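Local coordinates for cystalysin (Treponema denticola, PDB 1C7N), which is a pyridoxal-5'-phosphate-binding protein of the class I and II aminotransferase family, built as a two-chain assembly, at residues 317-322 / 328-333; 304-309 / 370-375; 340-345 / 366-371. All coordinates share one frame; numbering follows the deposited sequence.

Interaction 1 of 3, residues 317-322 / 328-333; sequences IKAPLI and QWIDFR
K318 and D331 pair through their backbones as a single antiparallel bridge: K318 N donates to D331 O at 3.2 Å and D331 N returns to K318 O at 2.8 Å. The pairing stops at this one bridge, although A319 and I330 still lie close, and the chains separate only toward I322 and Q328. P320 O is held instead by the side chain of Q328, whose NE2 reaches it at 3.1 Å. The oxygen lies close to the amide plane of Q328, yet the nitrogen stands above the carbonyl plane of P320, 62° out of it. With CG anti to the backbone N (chi1 -172°) and the chain extended beyond, Q328 spans the gap between strand 327-331 and the loop. A water donates to P320 O and to W329 O, adding a second bridge where direct pairing has lapsed.

At the other end the contact is apolar. I317 lays CG2 over the centre of the F332 ring, 3.8 Å from its centroid, a CH-pi contact, while CD1 packs on CE2 of that ring. The same CG2 touches I330 CG2 at 3.6 Å, so one methyl serves both neighbours.

Farther out, R333 forms a salt bridge to the D331 carboxylate, side-on through NE and NH2, and its backbone N also donates to D331 OD1, closing an Asx turn. NE and N approach OD1 from opposite faces of the carboxylate plane. Q328 NE2 also donates to Q303 O on helix 289-313. The chemistry is that of an irregular edge: one backbone bridge continues the small sheet into the loop, and an amide and a water take over where it stops.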
ATOM      1  N   ILE A 317     -28.241  31.525  -0.810  1.00 16.33           N
ATOM      2  CA  ILE A 317     -27.348  30.366  -0.768  1.00 15.58           C
ATOM      3  C   ILE A 317     -27.059  30.140   0.714  1.00 15.08           C
ATOM      4  O   ILE A 317     -26.724  31.080   1.429  1.00 15.22           O
ATOM      5  CB  ILE A 317     -26.041  30.664  -1.517  1.00 14.91           C
ATOM      6  CG1 ILE A 317     -26.359  31.060  -2.960  1.00 14.80           C
ATOM      7  CG2 ILE A 317     -25.130  29.441  -1.485  1.00 15.09           C
ATOM      8  CD1 ILE A 317     -25.150  31.461  -3.772  1.00 15.84           C
ATOM      9  N   LYS A 318     -27.196  28.902   1.179  1.00 16.42           N
ATOM     10  CA  LYS A 318     -26.978  28.598   2.591  1.00 15.52           C
ATOM     11  C   LYS A 318     -25.745  27.736   2.872  1.00 15.49           C
ATOM     12  O   LYS A 318     -25.568  26.683   2.263  1.00 15.00           O
ATOM     13  CB  LYS A 318     -28.209  27.887   3.161  1.00 16.97           C
ATOM     14  CG  LYS A 318     -29.539  28.595   2.917  1.00 19.88           C
ATOM     15  CD  LYS A 318     -29.579  29.951   3.595  1.00 21.60           C
ATOM     16  CE  LYS A 318     -30.990  30.512   3.642  1.00 23.29           C
ATOM     17  NZ  LYS A 318     -31.589  30.626   2.292  1.00 24.58           N
ATOM     18  N   ALA A 319     -24.911  28.187   3.807  1.00 13.90           N
ATOM     19  CA  ALA A 319     -23.713  27.454   4.205  1.00 14.11           C
ATOM     20  C   ALA A 319     -23.760  27.289   5.725  1.00 14.18           C
ATOM     21  O   ALA A 319     -23.126  28.042   6.461  1.00 14.09           O
ATOM     22  CB  ALA A 319     -22.452  28.220   3.794  1.00 13.27           C
ATOM     23  N   PRO A 320     -24.538  26.309   6.210  1.00 14.62           N
ATOM     24  CA  PRO A 320     -24.674  26.044   7.646  1.00 14.36           C
ATOM     25  C   PRO A 320     -23.379  25.514   8.255  1.00 13.99           C
ATOM     26  O   PRO A 320     -22.576  24.874   7.571  1.00 12.95           O
ATOM     27  CB  PRO A 320     -25.784  24.991   7.703  1.00 15.86           C
ATOM     28  CG  PRO A 320     -26.536  25.188   6.413  1.00 18.24           C
ATOM     29  CD  PRO A 320     -25.444  25.452   5.430  1.00 15.43           C
ATOM     30  N   LEU A 321     -23.178  25.770   9.541  1.00 13.04           N
ATOM     31  CA  LEU A 321     -21.985  25.268  10.210  1.00 13.40           C
ATOM     32  C   LEU A 321     -22.091  23.750  10.246  1.00 13.18           C
ATOM     33  O   LEU A 321     -23.189  23.199  10.220  1.00 13.63           O
ATOM     34  CB  LEU A 321     -21.896  25.817  11.640  1.00 13.22           C
ATOM     35  CG  LEU A 321     -21.859  27.341  11.789  1.00 13.55           C
ATOM     36  CD1 LEU A 321     -21.581  27.690  13.246  1.00 15.06           C
ATOM     37  CD2 LEU A 321     -20.781  27.938  10.888  1.00 13.91           C
ATOM     38  N   ILE A 322     -20.953  23.068  10.294  1.00 12.97           N
ATOM     39  CA  ILE A 322     -20.943  21.612  10.342  1.00 12.62           C
ATOM     40  C   ILE A 322     -20.551  21.154  11.743  1.00 12.54           C
ATOM     41  O   ILE A 322     -20.047  21.942  12.540  1.00 12.19           O
ATOM     42  CB  ILE A 322     -19.946  21.040   9.327  1.00 13.05           C
ATOM     43  CG1 ILE A 322     -18.564  21.653   9.565  1.00 11.45           C
ATOM     44  CG2 ILE A 322     -20.436  21.320   7.900  1.00 13.12           C
ATOM     45  CD1 ILE A 322     -17.504  21.158   8.609  1.00 11.28           C
ATOM     46  N   GLN A 328     -17.487  21.429   4.317  1.00 10.31           N
ATOM     47  CA  GLN A 328     -18.768  22.112   4.497  1.00 11.04           C
ATOM     48  C   GLN A 328     -19.728  21.908   3.325  1.00 10.68           C
ATOM     49  O   GLN A 328     -19.319  21.908   2.167  1.00 11.95           O
ATOM     50  CB  GLN A 328     -18.502  23.606   4.745  1.00 10.75           C
ATOM     51  CG  GLN A 328     -19.712  24.443   5.141  1.00 11.17           C
ATOM     52  CD  GLN A 328     -19.296  25.803   5.689  1.00 12.15           C
ATOM     53  OE1 GLN A 328     -18.213  26.293   5.383  1.00 11.46           O
ATOM     54  NE2 GLN A 328     -20.165  26.423   6.491  1.00 13.17           N
ATOM     55  N   TRP A 329     -21.005  21.740   3.645  1.00 10.98           N
ATOM     56  CA  TRP A 329     -22.053  21.470   2.657  1.00 11.92           C
ATOM     57  C   TRP A 329     -22.825  22.748   2.346  1.00 11.97           C
ATOM     58  O   TRP A 329     -23.596  23.224   3.176  1.00 12.33           O
ATOM     59  CB  TRP A 329     -22.990  20.402   3.237  1.00 12.22           C
ATOM     60  CG  TRP A 329     -23.839  19.610   2.261  1.00 14.48           C
ATOM     61  CD1 TRP A 329     -25.179  19.367   2.370  1.00 13.94           C
ATOM     62  CD2 TRP A 329     -23.387  18.845   1.127  1.00 14.87           C
ATOM     63  NE1 TRP A 329     -25.589  18.495   1.389  1.00 14.58           N
ATOM     64  CE2 TRP A 329     -24.514  18.159   0.613  1.00 15.51           C
ATOM     65  CE3 TRP A 329     -22.145  18.668   0.503  1.00 14.99           C
ATOM     66  CZ2 TRP A 329     -24.432  17.308  -0.498  1.00 14.69           C
ATOM     67  CZ3 TRP A 329     -22.066  17.824  -0.600  1.00 15.53           C
ATOM     68  CH2 TRP A 329     -23.204  17.153  -1.088  1.00 16.60           C
ATOM     69  N   ILE A 330     -22.619  23.287   1.148  1.00 12.48           N
ATOM     70  CA  ILE A 330     -23.277  24.522   0.735  1.00 12.36           C
ATOM     71  C   ILE A 330     -24.460  24.268  -0.189  1.00 13.08           C
ATOM     72  O   ILE A 330     -24.327  23.632  -1.232  1.00 13.50           O
ATOM     73  CB  ILE A 330     -22.288  25.460   0.021  1.00 13.50           C
ATOM     74  CG1 ILE A 330     -21.034  25.645   0.882  1.00 11.22           C
ATOM     75  CG2 ILE A 330     -22.940  26.819  -0.213  1.00 13.01           C
ATOM     76  CD1 ILE A 330     -19.915  26.359   0.182  1.00 10.63           C
ATOM     77  N   ASP A 331     -25.613  24.800   0.198  1.00 13.55           N
ATOM     78  CA  ASP A 331     -26.850  24.644  -0.558  1.00 14.32           C
ATOM     79  C   ASP A 331     -27.043  25.756  -1.593  1.00 13.69           C
ATOM     80  O   ASP A 331     -27.422  26.875  -1.249  1.00 13.07           O
ATOM     81  CB  ASP A 331     -28.020  24.619   0.427  1.00 13.68           C
ATOM     82  CG  ASP A 331     -29.366  24.483  -0.252  1.00 15.27           C
ATOM     83  OD1 ASP A 331     -29.415  24.337  -1.491  1.00 15.65           O
ATOM     84  OD2 ASP A 331     -30.381  24.517   0.472  1.00 16.80           O
ATOM     85  N   PHE A 332     -26.783  25.438  -2.860  1.00 13.46           N
ATOM     86  CA  PHE A 332     -26.928  26.404  -3.951  1.00 14.96           C
ATOM     87  C   PHE A 332     -28.239  26.234  -4.717  1.00 14.39           C
ATOM     88  O   PHE A 332     -28.441  26.867  -5.749  1.00 15.06           O
ATOM     89  CB  PHE A 332     -25.785  26.263  -4.967  1.00 15.04           C
ATOM     90  CG  PHE A 332     -24.497  26.929  -4.557  1.00 15.31           C
ATOM     91  CD1 PHE A 332     -23.599  26.285  -3.713  1.00 15.62           C
ATOM     92  CD2 PHE A 332     -24.161  28.189  -5.060  1.00 15.84           C
ATOM     93  CE1 PHE A 332     -22.379  26.885  -3.379  1.00 15.76           C
ATOM     94  CE2 PHE A 332     -22.946  28.796  -4.732  1.00 16.03           C
ATOM     95  CZ  PHE A 332     -22.053  28.141  -3.890  1.00 15.71           C
ATOM     96  N   ARG A 333     -29.121  25.380  -4.220  1.00 14.72           N
ATOM     97  CA  ARG A 333     -30.385  25.114  -4.899  1.00 15.64           C
ATOM     98  C   ARG A 333     -31.192  26.347  -5.316  1.00 15.73           C
ATOM     99  O   ARG A 333     -31.913  26.306  -6.315  1.00 15.69           O
ATOM    100  CB  ARG A 333     -31.256  24.187  -4.042  1.00 16.25           C
ATOM    101  CG  ARG A 333     -30.814  22.732  -4.084  1.00 15.65           C
ATOM    102  CD  ARG A 333     -31.663  21.854  -3.185  1.00 18.24           C
ATOM    103  NE  ARG A 333     -31.492  22.203  -1.779  1.00 18.88           N
ATOM    104  CZ  ARG A 333     -32.142  21.614  -0.782  1.00 20.43           C
ATOM    105  NH1 ARG A 333     -33.012  20.647  -1.036  1.00 21.15           N
ATOM    106  NH2 ARG A 333     -31.913  21.982   0.468  1.00 21.22           N
TER
HETATM  107  O   HOH W   1     -22.944  22.689   5.848  1.00 10.71           O

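Interaction 2 of 3, residues 304-309 / 370-375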
ATOM      1  N   ARG A 304     -17.232  29.561   9.414  1.00 11.77           N
ATOM      2  CA  ARG A 304     -17.980  30.757   9.788  1.00 11.50           C
ATOM      3  C   ARG A 304     -17.758  31.840   8.730  1.00 11.95           C
ATOM      4  O   ARG A 304     -18.661  32.619   8.428  1.00 11.67           O
ATOM      5  CB  ARG A 304     -17.564  31.221  11.193  1.00 12.73           C
ATOM      6  CG  ARG A 304     -18.016  30.237  12.280  1.00 12.76           C
ATOM      7  CD  ARG A 304     -17.384  30.495  13.642  1.00 12.58           C
ATOM      8  NE  ARG A 304     -17.783  29.482  14.626  1.00 13.55           N
ATOM      9  CZ  ARG A 304     -19.002  29.384  15.160  1.00 12.58           C
ATOM     10  NH1 ARG A 304     -19.958  30.241  14.815  1.00 13.13           N
ATOM     11  NH2 ARG A 304     -19.270  28.424  16.037  1.00 11.51           N
ATOM     12  N   ILE A 305     -16.571  31.869   8.135  1.00 11.56           N
ATOM     13  CA  ILE A 305     -16.285  32.846   7.082  1.00 11.70           C
ATOM     14  C   ILE A 305     -17.218  32.576   5.894  1.00 11.58           C
ATOM     15  O   ILE A 305     -17.790  33.502   5.311  1.00 12.26           O
ATOM     16  CB  ILE A 305     -14.810  32.747   6.605  1.00 12.27           C
ATOM     17  CG1 ILE A 305     -13.874  33.234   7.714  1.00 13.80           C
ATOM     18  CG2 ILE A 305     -14.602  33.579   5.326  1.00 11.35           C
ATOM     19  CD1 ILE A 305     -12.401  33.160   7.349  1.00 15.97           C
ATOM     20  N   VAL A 306     -17.374  31.299   5.553  1.00 11.38           N
ATOM     21  CA  VAL A 306     -18.226  30.890   4.440  1.00 11.64           C
ATOM     22  C   VAL A 306     -19.687  31.235   4.745  1.00 11.74           C
ATOM     23  O   VAL A 306     -20.363  31.876   3.943  1.00 11.12           O
ATOM     24  CB  VAL A 306     -18.099  29.362   4.171  1.00 12.03           C
ATOM     25  CG1 VAL A 306     -19.025  28.937   3.040  1.00 11.93           C
ATOM     26  CG2 VAL A 306     -16.651  29.015   3.816  1.00 11.70           C
ATOM     27  N   LYS A 307     -20.164  30.802   5.904  1.00 11.52           N
ATOM     28  CA  LYS A 307     -21.536  31.071   6.318  1.00 14.18           C
ATOM     29  C   LYS A 307     -21.820  32.567   6.242  1.00 14.21           C
ATOM     30  O   LYS A 307     -22.826  32.992   5.666  1.00 15.60           O
ATOM     31  CB  LYS A 307     -21.751  30.559   7.745  1.00 15.26           C
ATOM     32  CG  LYS A 307     -23.113  30.879   8.355  1.00 16.41           C
ATOM     33  CD  LYS A 307     -23.242  30.217   9.721  1.00 18.59           C
ATOM     34  CE  LYS A 307     -24.362  30.818  10.557  1.00 20.89           C
ATOM     35  NZ  LYS A 307     -25.682  30.747   9.882  1.00 23.32           N
ATOM     36  N   ASP A 308     -20.927  33.364   6.814  1.00 13.78           N
ATOM     37  CA  ASP A 308     -21.091  34.812   6.810  1.00 14.94           C
ATOM     38  C   ASP A 308     -21.091  35.404   5.407  1.00 14.51           C
ATOM     39  O   ASP A 308     -21.874  36.307   5.106  1.00 14.75           O
ATOM     40  CB  ASP A 308     -19.988  35.466   7.646  1.00 15.80           C
ATOM     41  CG  ASP A 308     -20.054  36.979   7.607  1.00 18.43           C
ATOM     42  OD1 ASP A 308     -19.327  37.589   6.795  1.00 18.68           O
ATOM     43  OD2 ASP A 308     -20.849  37.554   8.382  1.00 19.41           O
ATOM     44  N   PHE A 309     -20.210  34.899   4.549  1.00 13.47           N
ATOM     45  CA  PHE A 309     -20.115  35.401   3.190  1.00 13.52           C
ATOM     46  C   PHE A 309     -21.452  35.368   2.462  1.00 13.86           C
ATOM     47  O   PHE A 309     -21.838  36.344   1.825  1.00 14.14           O
ATOM     48  CB  PHE A 309     -19.096  34.599   2.387  1.00 12.66           C
ATOM     49  CG  PHE A 309     -19.106  34.920   0.927  1.00 12.68           C
ATOM     50  CD1 PHE A 309     -18.531  36.093   0.457  1.00 13.56           C
ATOM     51  CD2 PHE A 309     -19.741  34.072   0.023  1.00 13.55           C
ATOM     52  CE1 PHE A 309     -18.588  36.421  -0.895  1.00 13.76           C
ATOM     53  CE2 PHE A 309     -19.803  34.389  -1.328  1.00 14.00           C
ATOM     54  CZ  PHE A 309     -19.225  35.567  -1.788  1.00 14.17           C
ATOM     55  N   ILE A 370     -17.257  22.182   0.097  1.00 10.63           N
ATOM     56  CA  ILE A 370     -16.048  22.995   0.106  1.00  9.26           C
ATOM     57  C   ILE A 370     -15.038  22.486   1.132  1.00  9.00           C
ATOM     58  O   ILE A 370     -15.398  22.183   2.271  1.00  8.56           O
ATOM     59  CB  ILE A 370     -16.387  24.484   0.403  1.00  9.42           C
ATOM     60  CG1 ILE A 370     -15.155  25.357   0.145  1.00  7.86           C
ATOM     61  CG2 ILE A 370     -16.882  24.645   1.840  1.00  9.52           C
ATOM     62  CD1 ILE A 370     -15.364  26.822   0.448  1.00 10.76           C
ATOM     63  N   ASN A 371     -13.778  22.368   0.718  1.00  9.59           N
ATOM     64  CA  ASN A 371     -12.712  21.904   1.609  1.00  9.03           C
ATOM     65  C   ASN A 371     -12.211  23.107   2.422  1.00  9.03           C
ATOM     66  O   ASN A 371     -11.525  23.984   1.892  1.00  8.48           O
ATOM     67  CB  ASN A 371     -11.561  21.316   0.780  1.00  9.66           C
ATOM     68  CG  ASN A 371     -10.434  20.795   1.639  1.00 10.69           C
ATOM     69  OD1 ASN A 371     -10.210  21.287   2.743  1.00 11.40           O
ATOM     70  ND2 ASN A 371      -9.707  19.804   1.130  1.00 10.58           N
ATOM     71  N   LEU A 372     -12.560  23.145   3.707  1.00  9.48           N
ATOM     72  CA  LEU A 372     -12.176  24.247   4.593  1.00  9.31           C
ATOM     73  C   LEU A 372     -10.736  24.202   5.094  1.00  9.85           C
ATOM     74  O   LEU A 372     -10.284  25.142   5.749  1.00 10.75           O
ATOM     75  CB  LEU A 372     -13.107  24.296   5.808  1.00  8.52           C
ATOM     76  CG  LEU A 372     -14.605  24.489   5.534  1.00  8.74           C
ATOM     77  CD1 LEU A 372     -15.343  24.506   6.858  1.00  9.75           C
ATOM     78  CD2 LEU A 372     -14.847  25.780   4.767  1.00  8.69           C
ATOM     79  N   ALA A 373     -10.019  23.122   4.797  1.00  9.93           N
ATOM     80  CA  ALA A 373      -8.637  22.987   5.260  1.00 11.06           C
ATOM     81  C   ALA A 373      -7.636  23.789   4.432  1.00 11.37           C
ATOM     82  O   ALA A 373      -6.801  23.225   3.721  1.00 12.02           O
ATOM     83  CB  ALA A 373      -8.238  21.522   5.277  1.00  9.95           C
ATOM     84  N   ALA A 374      -7.718  25.109   4.545  1.00 12.04           N
ATOM     85  CA  ALA A 374      -6.831  26.016   3.834  1.00 12.30           C
ATOM     86  C   ALA A 374      -6.729  27.296   4.655  1.00 12.17           C
ATOM     87  O   ALA A 374      -7.510  27.501   5.590  1.00 13.56           O
ATOM     88  CB  ALA A 374      -7.397  26.321   2.448  1.00 10.37           C
ATOM     89  N   PRO A 375      -5.753  28.164   4.340  1.00 12.40           N
ATOM     90  CA  PRO A 375      -5.635  29.407   5.106  1.00 11.89           C
ATOM     91  C   PRO A 375      -6.893  30.247   4.908  1.00 11.95           C
ATOM     92  O   PRO A 375      -7.476  30.259   3.819  1.00 10.42           O
ATOM     93  CB  PRO A 375      -4.401  30.068   4.502  1.00 12.30           C
ATOM     94  CG  PRO A 375      -3.555  28.888   4.100  1.00 13.05           C
ATOM     95  CD  PRO A 375      -4.587  27.981   3.454  1.00 13.12           C
TER
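The helical turn 304-309 stands clear of the chain 370-375 where strand 367-371 ends, their nearest CA atoms, those of V306 and L372, being 9.0 Å apart, and no hydrogen bond crosses between them. A few methyl groups meet in the interval. V306 supplies one methyl, CG2, which meets L372 CD2 at 3.8 Å and lies 4.2 Å from I370 CD1. Its chi1 of 178° sets CG1 opposite the backbone N and leaves CG2 beside that nitrogen, turned toward both the I370 and the L372 side chains. I370 and L372 each direct CB at the helix, although only I370 belongs to the strand; L372 has already entered the turn beyond it.

The turn has its own hydrogen bonds. N371 OD1 accepts from A373 N at 2.8 Å, nearly in line with its own C=O, forming an Asx turn, and A373 is the centre of an inverse gamma turn. N302 of helix 289-313 donates through ND2 to both L372 O and A374 O, while Q328 and A319 also pack on V306. Between the two segments, then, the contact is wholly apolar and buried, a matter of dispersion between methyl groups, while N302, one turn earlier on the helix, supplies the polar link to the backbone that carries L372.

Interaction 3 of 3, residues 340-345 / 366-371; sequences KAMEEF and GFERIN
M342 reaches from helix 339-350 to G366 and E368, a helix-on-sheet contact in which one side chain meets the beginning of strand 367-371, the middle strand of a small antiparallel sheet. The tight part is all at the end of the thioether. SD lies 3.7 Å from G366 CA, and the methyl CE comes within 3.5 Å of G366 O and 3.4 Å of E368 OE1. A bend at chi3 (65°) turns CE back toward these two oxygens instead of carrying it straight on. E368 bends as well, at chi2 (-70°), and the two side chains lie alongside, pointing opposite ways. G366 adopts a positive phi of 99°, a backbone shape natural to a residue without a side chain. Its own carbonyl oxygen is engaged elsewhere, in the backbone pairing with F332, whose side chain also packs on M342.

The solvent side of the helix is looser and polar. K340, exposed, forms a salt bridge to E343, which uses the syn lone pair of OE1; E343 OE2 is hydrogen-bonded to the hydroxyl of Y358. Neither residue contacts the strand. Another, buried face of the helix meets helix 376-393, where F345 packs on A389, L390 and L393. Between helix 339-350 and the strand no hydrogen bond forms, and the M342 methyl group, probably slightly polarised by its sulfur, rests against E368 OE1, which also lies 4.0 Å from M342 CB.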
ATOM      1  N   LYS A 340     -25.138  20.028 -13.732  1.00 15.99           N
ATOM      2  CA  LYS A 340     -24.135  20.148 -14.788  1.00 16.16           C
ATOM      3  C   LYS A 340     -23.812  21.620 -15.033  1.00 15.78           C
ATOM      4  O   LYS A 340     -22.647  21.990 -15.205  1.00 15.31           O
ATOM      5  CB  LYS A 340     -24.628  19.497 -16.086  1.00 16.02           C
ATOM      6  CG  LYS A 340     -24.950  18.016 -15.949  1.00 18.21           C
ATOM      7  CD  LYS A 340     -23.802  17.231 -15.322  1.00 20.63           C
ATOM      8  CE  LYS A 340     -22.543  17.290 -16.170  1.00 22.07           C
ATOM      9  NZ  LYS A 340     -21.441  16.462 -15.583  1.00 25.72           N
ATOM     10  N   ALA A 341     -24.845  22.461 -15.041  1.00 14.62           N
ATOM     11  CA  ALA A 341     -24.658  23.891 -15.251  1.00 13.83           C
ATOM     12  C   ALA A 341     -23.869  24.500 -14.088  1.00 13.72           C
ATOM     13  O   ALA A 341     -23.020  25.369 -14.294  1.00 13.94           O
ATOM     14  CB  ALA A 341     -26.022  24.590 -15.388  1.00 13.86           C
ATOM     15  N   MET A 342     -24.163  24.050 -12.869  1.00 13.64           N
ATOM     16  CA  MET A 342     -23.482  24.551 -11.678  1.00 14.49           C
ATOM     17  C   MET A 342     -21.992  24.269 -11.783  1.00 14.58           C
ATOM     18  O   MET A 342     -21.159  25.162 -11.617  1.00 15.37           O
ATOM     19  CB  MET A 342     -24.033  23.874 -10.414  1.00 15.31           C
ATOM     20  CG  MET A 342     -25.430  24.329 -10.007  1.00 16.96           C
ATOM     21  SD  MET A 342     -26.043  23.432  -8.557  1.00 22.10           S
ATOM     22  CE  MET A 342     -24.855  24.006  -7.318  1.00 17.87           C
ATOM     23  N   GLU A 343     -21.678  23.011 -12.066  1.00 14.47           N
ATOM     24  CA  GLU A 343     -20.309  22.541 -12.207  1.00 15.88           C
ATOM     25  C   GLU A 343     -19.552  23.384 -13.227  1.00 16.22           C
ATOM     26  O   GLU A 343     -18.428  23.817 -12.987  1.00 15.59           O
ATOM     27  CB  GLU A 343     -20.341  21.079 -12.642  1.00 16.44           C
ATOM     28  CG  GLU A 343     -18.995  20.429 -12.852  1.00 18.56           C
ATOM     29  CD  GLU A 343     -19.149  18.958 -13.145  1.00 19.97           C
ATOM     30  OE1 GLU A 343     -19.751  18.621 -14.186  1.00 21.45           O
ATOM     31  OE2 GLU A 343     -18.687  18.139 -12.329  1.00 21.24           O
ATOM     32  N   GLU A 344     -20.186  23.601 -14.372  1.00 16.75           N
ATOM     33  CA  GLU A 344     -19.611  24.388 -15.450  1.00 16.96           C
ATOM     34  C   GLU A 344     -19.321  25.805 -14.971  1.00 16.18           C
ATOM     35  O   GLU A 344     -18.250  26.355 -15.228  1.00 15.07           O
ATOM     36  CB  GLU A 344     -20.591  24.424 -16.624  1.00 19.58           C
ATOM     37  CG  GLU A 344     -20.219  25.360 -17.761  1.00 23.87           C
ATOM     38  CD  GLU A 344     -18.898  25.009 -18.412  1.00 26.19           C
ATOM     39  OE1 GLU A 344     -18.615  23.803 -18.590  1.00 26.70           O
ATOM     40  OE2 GLU A 344     -18.147  25.946 -18.765  1.00 29.45           O
ATOM     41  N   PHE A 345     -20.290  26.388 -14.275  1.00 15.37           N
ATOM     42  CA  PHE A 345     -20.163  27.745 -13.760  1.00 16.18           C
ATOM     43  C   PHE A 345     -19.044  27.879 -12.735  1.00 15.33           C
ATOM     44  O   PHE A 345     -18.228  28.794 -12.816  1.00 16.45           O
ATOM     45  CB  PHE A 345     -21.481  28.188 -13.117  1.00 16.77           C
ATOM     46  CG  PHE A 345     -21.422  29.546 -12.483  1.00 19.10           C
ATOM     47  CD1 PHE A 345     -21.449  30.694 -13.264  1.00 19.01           C
ATOM     48  CD2 PHE A 345     -21.332  29.677 -11.097  1.00 20.14           C
ATOM     49  CE1 PHE A 345     -21.387  31.954 -12.681  1.00 20.24           C
ATOM     50  CE2 PHE A 345     -21.268  30.933 -10.502  1.00 19.59           C
ATOM     51  CZ  PHE A 345     -21.295  32.074 -11.297  1.00 19.62           C
ATOM     52  N   GLY A 366     -27.468  20.054  -6.437  1.00 11.47           N
ATOM     53  CA  GLY A 366     -27.788  21.400  -6.001  1.00 11.03           C
ATOM     54  C   GLY A 366     -26.859  21.876  -4.896  1.00 11.71           C
ATOM     55  O   GLY A 366     -26.830  23.065  -4.574  1.00 11.41           O
ATOM     56  N   PHE A 367     -26.096  20.950  -4.317  1.00 11.16           N
ATOM     57  CA  PHE A 367     -25.161  21.293  -3.243  1.00 12.32           C
ATOM     58  C   PHE A 367     -23.715  21.316  -3.736  1.00 12.06           C
ATOM     59  O   PHE A 367     -23.406  20.834  -4.828  1.00 10.90           O
ATOM     60  CB  PHE A 367     -25.253  20.287  -2.082  1.00 11.82           C
ATOM     61  CG  PHE A 367     -26.567  20.304  -1.343  1.00 13.03           C
ATOM     62  CD1 PHE A 367     -27.681  19.642  -1.850  1.00 13.40           C
ATOM     63  CD2 PHE A 367     -26.679  20.968  -0.120  1.00 12.99           C
ATOM     64  CE1 PHE A 367     -28.891  19.637  -1.148  1.00 13.28           C
ATOM     65  CE2 PHE A 367     -27.875  20.973   0.587  1.00 13.18           C
ATOM     66  CZ  PHE A 367     -28.987  20.305   0.072  1.00 14.45           C
ATOM     67  N   GLU A 368     -22.839  21.879  -2.905  1.00 12.12           N
ATOM     68  CA  GLU A 368     -21.414  21.966  -3.192  1.00 11.13           C
ATOM     69  C   GLU A 368     -20.653  21.685  -1.904  1.00 10.77           C
ATOM     70  O   GLU A 368     -21.000  22.212  -0.847  1.00 11.56           O
ATOM     71  CB  GLU A 368     -21.040  23.366  -3.687  1.00 11.91           C
ATOM     72  CG  GLU A 368     -21.642  23.758  -5.023  1.00 14.53           C
ATOM     73  CD  GLU A 368     -21.054  22.993  -6.194  1.00 15.38           C
ATOM     74  OE1 GLU A 368     -21.495  23.251  -7.335  1.00 16.63           O
ATOM     75  OE2 GLU A 368     -20.157  22.142  -5.982  1.00 12.83           O
ATOM     76  N   ARG A 369     -19.616  20.857  -1.984  1.00 10.30           N
ATOM     77  CA  ARG A 369     -18.814  20.545  -0.804  1.00  9.73           C
ATOM     78  C   ARG A 369     -17.514  21.334  -0.897  1.00 10.52           C
ATOM     79  O   ARG A 369     -16.756  21.172  -1.852  1.00 11.25           O
ATOM     80  CB  ARG A 369     -18.494  19.047  -0.745  1.00 10.69           C
ATOM     81  CG  ARG A 369     -17.922  18.587   0.597  1.00  9.70           C
ATOM     82  CD  ARG A 369     -17.326  17.188   0.511  1.00  8.60           C
ATOM     83  NE  ARG A 369     -15.994  17.207  -0.084  1.00  9.76           N
ATOM     84  CZ  ARG A 369     -15.197  16.144  -0.181  1.00  8.85           C
ATOM     85  NH1 ARG A 369     -15.591  14.958   0.277  1.00  7.29           N
ATOM     86  NH2 ARG A 369     -13.996  16.272  -0.726  1.00  9.71           N
ATOM     87  N   ILE A 370     -17.257  22.182   0.097  1.00 10.63           N
ATOM     88  CA  ILE A 370     -16.048  22.995   0.106  1.00  9.26           C
ATOM     89  C   ILE A 370     -15.038  22.486   1.132  1.00  9.00           C
ATOM     90  O   ILE A 370     -15.398  22.183   2.271  1.00  8.56           O
ATOM     91  CB  ILE A 370     -16.387  24.484   0.403  1.00  9.42           C
ATOM     92  CG1 ILE A 370     -15.155  25.357   0.145  1.00  7.86           C
ATOM     93  CG2 ILE A 370     -16.882  24.645   1.840  1.00  9.52           C
ATOM     94  CD1 ILE A 370     -15.364  26.822   0.448  1.00 10.76           C
ATOM     95  N   ASN A 371     -13.778  22.368   0.718  1.00  9.59           N
ATOM     96  CA  ASN A 371     -12.712  21.904   1.609  1.00  9.03           C
ATOM     97  C   ASN A 371     -12.211  23.107   2.422  1.00  9.03           C
ATOM     98  O   ASN A 371     -11.525  23.984   1.892  1.00  8.48           O
ATOM     99  CB  ASN A 371     -11.561  21.316   0.780  1.00  9.66           C
ATOM    100  CG  ASN A 371     -10.434  20.795   1.639  1.00 10.69           C
ATOM    101  OD1 ASN A 371     -10.210  21.287   2.743  1.00 11.40           O
ATOM    102  ND2 ASN A 371      -9.707  19.804   1.130  1.00 10.58           N
TER

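From the N-terminal side, helix 289-313 supplies residues 304-309, and the chain then runs through the loop 317-322 into strand 327-331, where interaction 1 closes a short loop. Helix 339-350 follows, and interaction 3 closes a second loop when the chain returns along strand 367-371. Interaction 2 closes last, at the end of that strand, and its span encloses interaction 1. Interactions 1 and 3 stand in series, whereas interactions 2 and 3 share I370 and N371. Strands 327-331 and 367-371 are sheet neighbours, with I330 N probably hydrogen-bonded to E368 O, so all three contacts tie two helices and a loop to one small antiparallel sheet.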